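Local coordinates for protein fusarinine C esterase sidJ (Aspergillus fumigatus, PDB 6GUP) that hydrolyses the ester bonds of the siderophore fusarinine C, working as a homodimeric esterase in fungal iron acquisition, at residues A[172-177]-A[289-294]; A[163-168]-A[280-285]. One frame throughout, in Å; residues are numbered along the deposited sequence.

Interaction 1: residues A[172-177]-A[289-294]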
ATOM      1  N   ILE A 172      -3.893 -22.790  -9.407  1.00 43.55           N
ATOM      2  CA  ILE A 172      -3.466 -22.696 -10.808  1.00 43.84           C
ATOM      3  C   ILE A 172      -3.748 -24.003 -11.564  1.00 46.61           C
ATOM      4  O   ILE A 172      -4.201 -23.966 -12.708  1.00 46.47           O
ATOM      5  CB  ILE A 172      -1.978 -22.274 -10.928  1.00 43.29           C
ATOM      6  CG1 ILE A 172      -1.813 -20.828 -10.438  1.00 42.64           C
ATOM      7  CG2 ILE A 172      -1.490 -22.381 -12.370  1.00 42.65           C
ATOM      8  CD1 ILE A 172      -0.382 -20.386 -10.219  1.00 41.34           C
ATOM      9  N   GLN A 173      -3.488 -25.145 -10.920  1.00 49.98           N
ATOM     10  CA  GLN A 173      -3.853 -26.467 -11.468  1.00 52.35           C
ATOM     11  C   GLN A 173      -5.345 -26.563 -11.815  1.00 51.07           C
ATOM     12  O   GLN A 173      -5.716 -27.144 -12.836  1.00 51.67           O
ATOM     13  CB  GLN A 173      -3.492 -27.584 -10.479  1.00 55.97           C
ATOM     14  CG  GLN A 173      -1.999 -27.849 -10.334  1.00 58.71           C
ATOM     15  CD  GLN A 173      -1.672 -28.835  -9.223  1.00 60.41           C
ATOM     16  OE1 GLN A 173      -2.557 -29.486  -8.664  1.00 60.55           O
ATOM     17  NE2 GLN A 173      -0.389 -28.950  -8.900  1.00 60.74           N
ATOM     18  N   TRP A 174      -6.179 -25.984 -10.953  1.00 48.94           N
ATOM     19  CA  TRP A 174      -7.632 -25.945 -11.140  1.00 47.90           C
ATOM     20  C   TRP A 174      -8.052 -24.969 -12.246  1.00 48.08           C
ATOM     21  O   TRP A 174      -9.009 -25.237 -12.976  1.00 49.48           O
ATOM     22  CB  TRP A 174      -8.291 -25.576  -9.810  1.00 47.71           C
ATOM     23  CG  TRP A 174      -9.787 -25.670  -9.744  1.00 48.60           C
ATOM     24  CD1 TRP A 174     -10.626 -24.718  -9.263  1.00 48.82           C
ATOM     25  CD2 TRP A 174     -10.617 -26.775 -10.138  1.00 49.09           C
ATOM     26  NE1 TRP A 174     -11.929 -25.146  -9.330  1.00 49.72           N
ATOM     27  CE2 TRP A 174     -11.954 -26.408  -9.861  1.00 49.69           C
ATOM     28  CE3 TRP A 174     -10.363 -28.041 -10.686  1.00 49.70           C
ATOM     29  CZ2 TRP A 174     -13.038 -27.256 -10.125  1.00 49.38           C
ATOM     30  CZ3 TRP A 174     -11.442 -28.885 -10.953  1.00 49.98           C
ATOM     31  CH2 TRP A 174     -12.763 -28.487 -10.670  1.00 49.98           C
ATOM     32  N   VAL A 175      -7.342 -23.845 -12.355  1.00 45.88           N
ATOM     33  CA  VAL A 175      -7.519 -22.898 -13.468  1.00 45.79           C
ATOM     34  C   VAL A 175      -7.143 -23.541 -14.812  1.00 47.17           C
ATOM     35  O   VAL A 175      -7.849 -23.352 -15.803  1.00 48.53           O
ATOM     36  CB  VAL A 175      -6.722 -21.584 -13.236  1.00 46.08           C
ATOM     37  CG1 VAL A 175      -6.582 -20.754 -14.512  1.00 46.38           C
ATOM     38  CG2 VAL A 175      -7.395 -20.751 -12.154  1.00 45.76           C
ATOM     39  N   LEU A 176      -6.039 -24.286 -14.840  1.00 48.07           N
ATOM     40  CA  LEU A 176      -5.627 -25.021 -16.045  1.00 51.18           C
ATOM     41  C   LEU A 176      -6.582 -26.167 -16.403  1.00 55.04           C
ATOM     42  O   LEU A 176      -6.716 -26.510 -17.576  1.00 57.03           O
ATOM     43  CB  LEU A 176      -4.201 -25.564 -15.891  1.00 51.61           C
ATOM     44  CG  LEU A 176      -3.081 -24.524 -15.794  1.00 52.94           C
ATOM     45  CD1 LEU A 176      -1.797 -25.169 -15.294  1.00 53.48           C
ATOM     46  CD2 LEU A 176      -2.848 -23.833 -17.131  1.00 54.16           C
ATOM     47  N   ALA A 177      -7.228 -26.756 -15.396  1.00 57.87           N
ATOM     48  CA  ALA A 177      -8.230 -27.804 -15.610  1.00 60.55           C
ATOM     49  C   ALA A 177      -9.568 -27.250 -16.113  1.00 61.72           C
ATOM     50  O   ALA A 177     -10.111 -27.752 -17.100  1.00 62.71           O
ATOM     51  CB  ALA A 177      -8.444 -28.600 -14.329  1.00 61.09           C
ATOM     52  N   VAL A 289     -10.273 -23.991  -4.916  1.00 40.06           N
ATOM     53  CA  VAL A 289      -9.841 -25.321  -4.490  1.00 39.36           C
ATOM     54  C   VAL A 289     -10.350 -26.354  -5.496  1.00 42.13           C
ATOM     55  O   VAL A 289     -11.548 -26.369  -5.796  1.00 42.92           O
ATOM     56  CB  VAL A 289     -10.358 -25.649  -3.074  1.00 36.57           C
ATOM     57  CG1 VAL A 289      -9.894 -27.030  -2.624  1.00 36.13           C
ATOM     58  CG2 VAL A 289      -9.882 -24.586  -2.090  1.00 35.06           C
ATOM     59  N   PRO A 290      -9.450 -27.214  -6.027  1.00 44.00           N
ATOM     60  CA  PRO A 290      -9.898 -28.243  -6.975  1.00 45.72           C
ATOM     61  C   PRO A 290     -10.906 -29.225  -6.383  1.00 51.04           C
ATOM     62  O   PRO A 290     -10.856 -29.524  -5.187  1.00 50.57           O
ATOM     63  CB  PRO A 290      -8.609 -28.984  -7.368  1.00 43.66           C
ATOM     64  CG  PRO A 290      -7.476 -28.174  -6.862  1.00 44.10           C
ATOM     65  CD  PRO A 290      -7.986 -27.219  -5.833  1.00 44.18           C
ATOM     66  N   ALA A 291     -11.805 -29.721  -7.230  1.00 56.02           N
ATOM     67  CA  ALA A 291     -12.812 -30.704  -6.823  1.00 58.57           C
ATOM     68  C   ALA A 291     -12.203 -32.061  -6.445  1.00 55.38           C
ATOM     69  O   ALA A 291     -12.826 -32.829  -5.708  1.00 56.79           O
ATOM     70  CB  ALA A 291     -13.856 -30.878  -7.918  1.00 63.34           C
ATOM     71  N   TRP A 292     -10.999 -32.355  -6.944  1.00 51.62           N
ATOM     72  CA  TRP A 292     -10.259 -33.562  -6.537  1.00 50.98           C
ATOM     73  C   TRP A 292      -9.660 -33.504  -5.116  1.00 48.69           C
ATOM     74  O   TRP A 292      -9.232 -34.536  -4.595  1.00 48.40           O
ATOM     75  CB  TRP A 292      -9.182 -33.941  -7.576  1.00 52.32           C
ATOM     76  CG  TRP A 292      -8.005 -32.997  -7.719  1.00 52.22           C
ATOM     77  CD1 TRP A 292      -6.916 -32.906  -6.895  1.00 51.25           C
ATOM     78  CD2 TRP A 292      -7.784 -32.054  -8.777  1.00 52.89           C
ATOM     79  NE1 TRP A 292      -6.046 -31.950  -7.362  1.00 52.12           N
ATOM     80  CE2 TRP A 292      -6.552 -31.412  -8.516  1.00 52.47           C
ATOM     81  CE3 TRP A 292      -8.514 -31.681  -9.915  1.00 53.79           C
ATOM     82  CZ2 TRP A 292      -6.032 -30.414  -9.352  1.00 54.30           C
ATOM     83  CZ3 TRP A 292      -7.995 -30.688 -10.749  1.00 53.96           C
ATOM     84  CH2 TRP A 292      -6.765 -30.066 -10.459  1.00 54.47           C
ATOM     85  N   VAL A 293      -9.631 -32.319  -4.498  1.00 45.11           N
ATOM     86  CA  VAL A 293      -9.159 -32.156  -3.116  1.00 43.19           C
ATOM     87  C   VAL A 293     -10.294 -32.460  -2.132  1.00 42.93           C
ATOM     88  O   VAL A 293     -11.366 -31.855  -2.212  1.00 43.62           O
ATOM     89  CB  VAL A 293      -8.631 -30.722  -2.858  1.00 42.68           C
ATOM     90  CG1 VAL A 293      -8.164 -30.555  -1.413  1.00 40.73           C
ATOM     91  CG2 VAL A 293      -7.496 -30.386  -3.818  1.00 43.44           C
ATOM     92  N   ASP A 294     -10.047 -33.395  -1.215  1.00 42.14           N
ATOM     93  CA  ASP A 294     -10.952 -33.655  -0.093  1.00 43.40           C
ATOM     94  C   ASP A 294     -10.620 -32.650   1.016  1.00 41.55           C
ATOM     95  O   ASP A 294      -9.580 -32.759   1.668  1.00 38.76           O
ATOM     96  CB  ASP A 294     -10.798 -35.104   0.398  1.00 46.23           C
ATOM     97  CG  ASP A 294     -11.942 -35.554   1.305  1.00 50.22           C
ATOM     98  OD1 ASP A 294     -12.565 -34.713   1.989  1.00 50.90           O
ATOM     99  OD2 ASP A 294     -12.213 -36.773   1.341  1.00 52.60           O
TER
HETATM  100  O   HOH W   1      -3.424 -31.226  -6.641  1.00 47.31           O
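W174, on helix 168-178, and P290, the first residue of a type I turn ending at V293, bring the two backbones closest, with their CA atoms 5.3 Å apart. V293 N closes the turn on P290 O at 3.1 Å. The W174 indole lies against the start of this turn: one face takes V289 O, P290 CA and A291 N, and P290 CA makes a CH-pi contact 3.8 Å from the centroid of its five-membered ring. A291 N, over the six-membered part, is buried without a hydrogen-bond partner. In this alpha/beta-hydrolase fold the turn lies between strand 278-283 and helix 295-307, whereas helix 168-178 comes after strand 159-163. W292, its CG between backbone N and carbonyl carbon (chi1 68°), folds back so that P290 CB sits over its ring centre and P290 is wedged between two indoles. Those indoles meet obliquely, planes at 79°, with W292 CZ3 at the W174 edge, 3.6 Å from W174 CE3. The extended Q173 side chain reaches the W292 edge, amide and ring 23° apart; a water donates a hydrogen bond to Q173 OE1 (2.8 Å) and accepts one from W292 NE1 (2.8 Å).

Interaction 2: residues A[163-168]-A[280-285]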
ATOM      1  N   GLN A 163      -8.502 -17.862   7.457  1.00 30.05           N
ATOM      2  CA  GLN A 163      -9.722 -17.908   6.654  1.00 31.61           C
ATOM      3  C   GLN A 163      -9.365 -18.213   5.202  1.00 32.98           C
ATOM      4  O   GLN A 163      -8.625 -17.457   4.572  1.00 34.25           O
ATOM      5  CB  GLN A 163     -10.465 -16.575   6.761  1.00 32.27           C
ATOM      6  CG  GLN A 163     -11.844 -16.557   6.110  1.00 34.27           C
ATOM      7  CD  GLN A 163     -11.820 -16.214   4.628  1.00 36.28           C
ATOM      8  OE1 GLN A 163     -11.096 -15.319   4.196  1.00 38.96           O
ATOM      9  NE2 GLN A 163     -12.622 -16.922   3.844  1.00 36.35           N
ATOM     10  N   ALA A 164      -9.903 -19.320   4.688  1.00 33.79           N
ATOM     11  CA  ALA A 164      -9.622 -19.802   3.333  1.00 34.42           C
ATOM     12  C   ALA A 164      -8.118 -19.900   3.002  1.00 34.03           C
ATOM     13  O   ALA A 164      -7.659 -19.305   2.020  1.00 34.46           O
ATOM     14  CB  ALA A 164     -10.354 -18.938   2.308  1.00 35.87           C
ATOM     15  N   PRO A 165      -7.344 -20.637   3.832  1.00 32.86           N
ATOM     16  CA  PRO A 165      -5.942 -20.892   3.483  1.00 32.15           C
ATOM     17  C   PRO A 165      -5.862 -21.888   2.327  1.00 34.79           C
ATOM     18  O   PRO A 165      -6.081 -23.087   2.518  1.00 36.95           O
ATOM     19  CB  PRO A 165      -5.352 -21.472   4.772  1.00 30.73           C
ATOM     20  CG  PRO A 165      -6.508 -22.079   5.478  1.00 31.11           C
ATOM     21  CD  PRO A 165      -7.707 -21.251   5.124  1.00 31.89           C
ATOM     22  N   VAL A 166      -5.558 -21.371   1.140  1.00 36.50           N
ATOM     23  CA  VAL A 166      -5.672 -22.115  -0.110  1.00 37.32           C
ATOM     24  C   VAL A 166      -4.326 -22.104  -0.832  1.00 37.47           C
ATOM     25  O   VAL A 166      -3.642 -21.080  -0.874  1.00 36.95           O
ATOM     26  CB  VAL A 166      -6.785 -21.497  -0.993  1.00 39.63           C
ATOM     27  CG1 VAL A 166      -6.735 -22.010  -2.428  1.00 39.40           C
ATOM     28  CG2 VAL A 166      -8.151 -21.781  -0.380  1.00 40.62           C
ATOM     29  N   SER A 167      -3.961 -23.255  -1.395  1.00 37.94           N
ATOM     30  CA  SER A 167      -2.736 -23.388  -2.183  1.00 39.56           C
ATOM     31  C   SER A 167      -2.880 -22.667  -3.523  1.00 41.33           C
ATOM     32  O   SER A 167      -3.770 -22.993  -4.313  1.00 41.37           O
ATOM     33  CB  SER A 167      -2.404 -24.866  -2.420  1.00 39.67           C
ATOM     34  OG  SER A 167      -1.373 -25.021  -3.382  1.00 39.66           O
ATOM     35  N   ASP A 168      -2.009 -21.685  -3.761  1.00 43.28           N
ATOM     36  CA  ASP A 168      -1.932 -21.002  -5.059  1.00 45.61           C
ATOM     37  C   ASP A 168      -1.520 -21.967  -6.166  1.00 44.24           C
ATOM     38  O   ASP A 168      -2.032 -21.887  -7.283  1.00 43.84           O
ATOM     39  CB  ASP A 168      -0.938 -19.833  -5.014  1.00 47.90           C
ATOM     40  CG  ASP A 168      -1.451 -18.650  -4.211  1.00 51.98           C
ATOM     41  OD1 ASP A 168      -2.624 -18.255  -4.389  1.00 51.76           O
ATOM     42  OD2 ASP A 168      -0.669 -18.098  -3.408  1.00 55.59           O
ATOM     43  N   VAL A 280      -9.178 -22.755  11.770  1.00 31.84           N
ATOM     44  CA  VAL A 280      -9.177 -22.679  10.309  1.00 32.83           C
ATOM     45  C   VAL A 280     -10.623 -22.669   9.808  1.00 32.94           C
ATOM     46  O   VAL A 280     -11.415 -23.537  10.175  1.00 31.41           O
ATOM     47  CB  VAL A 280      -8.401 -23.860   9.687  1.00 33.92           C
ATOM     48  CG1 VAL A 280      -8.436 -23.804   8.163  1.00 33.31           C
ATOM     49  CG2 VAL A 280      -6.958 -23.854  10.175  1.00 34.07           C
ATOM     50  N   LEU A 281     -10.951 -21.683   8.975  1.00 33.50           N
ATOM     51  CA  LEU A 281     -12.281 -21.554   8.379  1.00 34.90           C
ATOM     52  C   LEU A 281     -12.197 -21.731   6.866  1.00 35.31           C
ATOM     53  O   LEU A 281     -11.898 -20.781   6.137  1.00 35.79           O
ATOM     54  CB  LEU A 281     -12.892 -20.190   8.719  1.00 35.18           C
ATOM     55  CG  LEU A 281     -13.101 -19.859  10.198  1.00 34.40           C
ATOM     56  CD1 LEU A 281     -13.605 -18.432  10.343  1.00 35.41           C
ATOM     57  CD2 LEU A 281     -14.066 -20.830  10.861  1.00 33.72           C
ATOM     58  N   PHE A 282     -12.442 -22.956   6.404  1.00 36.14           N
ATOM     59  CA  PHE A 282     -12.530 -23.232   4.967  1.00 39.30           C
ATOM     60  C   PHE A 282     -13.842 -22.724   4.392  1.00 39.28           C
ATOM     61  O   PHE A 282     -14.841 -22.606   5.101  1.00 38.61           O
ATOM     62  CB  PHE A 282     -12.431 -24.738   4.658  1.00 43.08           C
ATOM     63  CG  PHE A 282     -11.027 -25.269   4.478  1.00 48.05           C
ATOM     64  CD1 PHE A 282      -9.920 -24.441   4.241  1.00 50.66           C
ATOM     65  CD2 PHE A 282     -10.824 -26.645   4.492  1.00 51.70           C
ATOM     66  CE1 PHE A 282      -8.657 -24.981   4.065  1.00 53.89           C
ATOM     67  CE2 PHE A 282      -9.560 -27.185   4.311  1.00 54.30           C
ATOM     68  CZ  PHE A 282      -8.477 -26.353   4.100  1.00 55.73           C
ATOM     69  N   SER A 283     -13.821 -22.455   3.091  1.00 39.86           N
ATOM     70  CA  SER A 283     -15.011 -22.069   2.347  1.00 41.36           C
ATOM     71  C   SER A 283     -15.532 -23.303   1.607  1.00 42.91           C
ATOM     72  O   SER A 283     -14.797 -23.930   0.843  1.00 41.87           O
ATOM     73  CB  SER A 283     -14.675 -20.931   1.384  1.00 39.82           C
ATOM     74  OG  SER A 283     -14.462 -19.724   2.093  1.00 39.05           O
ATOM     75  N   GLY A 284     -16.791 -23.663   1.864  1.00 44.02           N
ATOM     76  CA  GLY A 284     -17.394 -24.881   1.313  1.00 45.60           C
ATOM     77  C   GLY A 284     -17.565 -24.899  -0.193  1.00 46.14           C
ATOM     78  O   GLY A 284     -17.460 -25.959  -0.817  1.00 47.32           O
ATOM     79  N   ALA A 285     -17.828 -23.730  -0.772  1.00 45.84           N
ATOM     80  CA  ALA A 285     -17.918 -23.564  -2.221  1.00 47.91           C
ATOM     81  C   ALA A 285     -16.729 -22.757  -2.750  1.00 46.85           C
ATOM     82  O   ALA A 285     -16.889 -21.928  -3.652  1.00 45.70           O
ATOM     83  CB  ALA A 285     -19.232 -22.881  -2.577  1.00 50.15           C
TER
HETATM   84  O   HOH W   2     -13.891 -19.189   4.707  1.00 38.63           O
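The F282 ring turns an edge to P165: the carbonyl O of P165 lies near the ring plane, 3.6 Å from F282 CE1, and P165 CG is 3.9 Å from the same ring carbon. W302 of helix 295-307 meets the phenyl with planes about 60° apart, while L298 and L299 also pack on it. P165 CG further touches V280 CG1 at 3.7 Å, so the proline ring packs against two residues of strand 278-283. This strand runs parallel to 159-163 in the central sheet, Q163 pairing with L281 and the two side chains sharing one face. A164 N donates to L281 O (2.9 Å). A water donates hydrogen bonds to L281 O, a second bond for that oxygen, and to S283 OG, and accepts one from Q163 NE2 (2.7 Å). The Q163 chain, bent at chi2 (-87°), places its amide there; NE2 also bonds H327 O, while OE1 takes H122 ND1 and Y54 OH, and S283 OG bonds S326 O. With both ends of the amide engaged, its orientation is probably well fixed, so this buried polar network links the two neighbouring strands to the backbone of the probable catalytic histidine.

In the fold
Interactions 1 and 2 are crossed along the chain: 163-168 leads into the helix carrying 172-177, and 280-285 leads into the loop carrying 289-294. Their centres are 13 Å apart, and they touch where V289 CG2 packs 3.7 Å from V166 CG2. Interaction 2 is the buried one, its centre about 10 Å from that of the chain, where two neighbouring parallel strands pair; interaction 1 lies at the surface, its centre about 20 Å from the chain centre. Both border the site expected of an alpha/beta-hydrolase, where S123, D286 and H327 probably form the triad: V166 packs on D286, and A164 and V289 also touch triad residues.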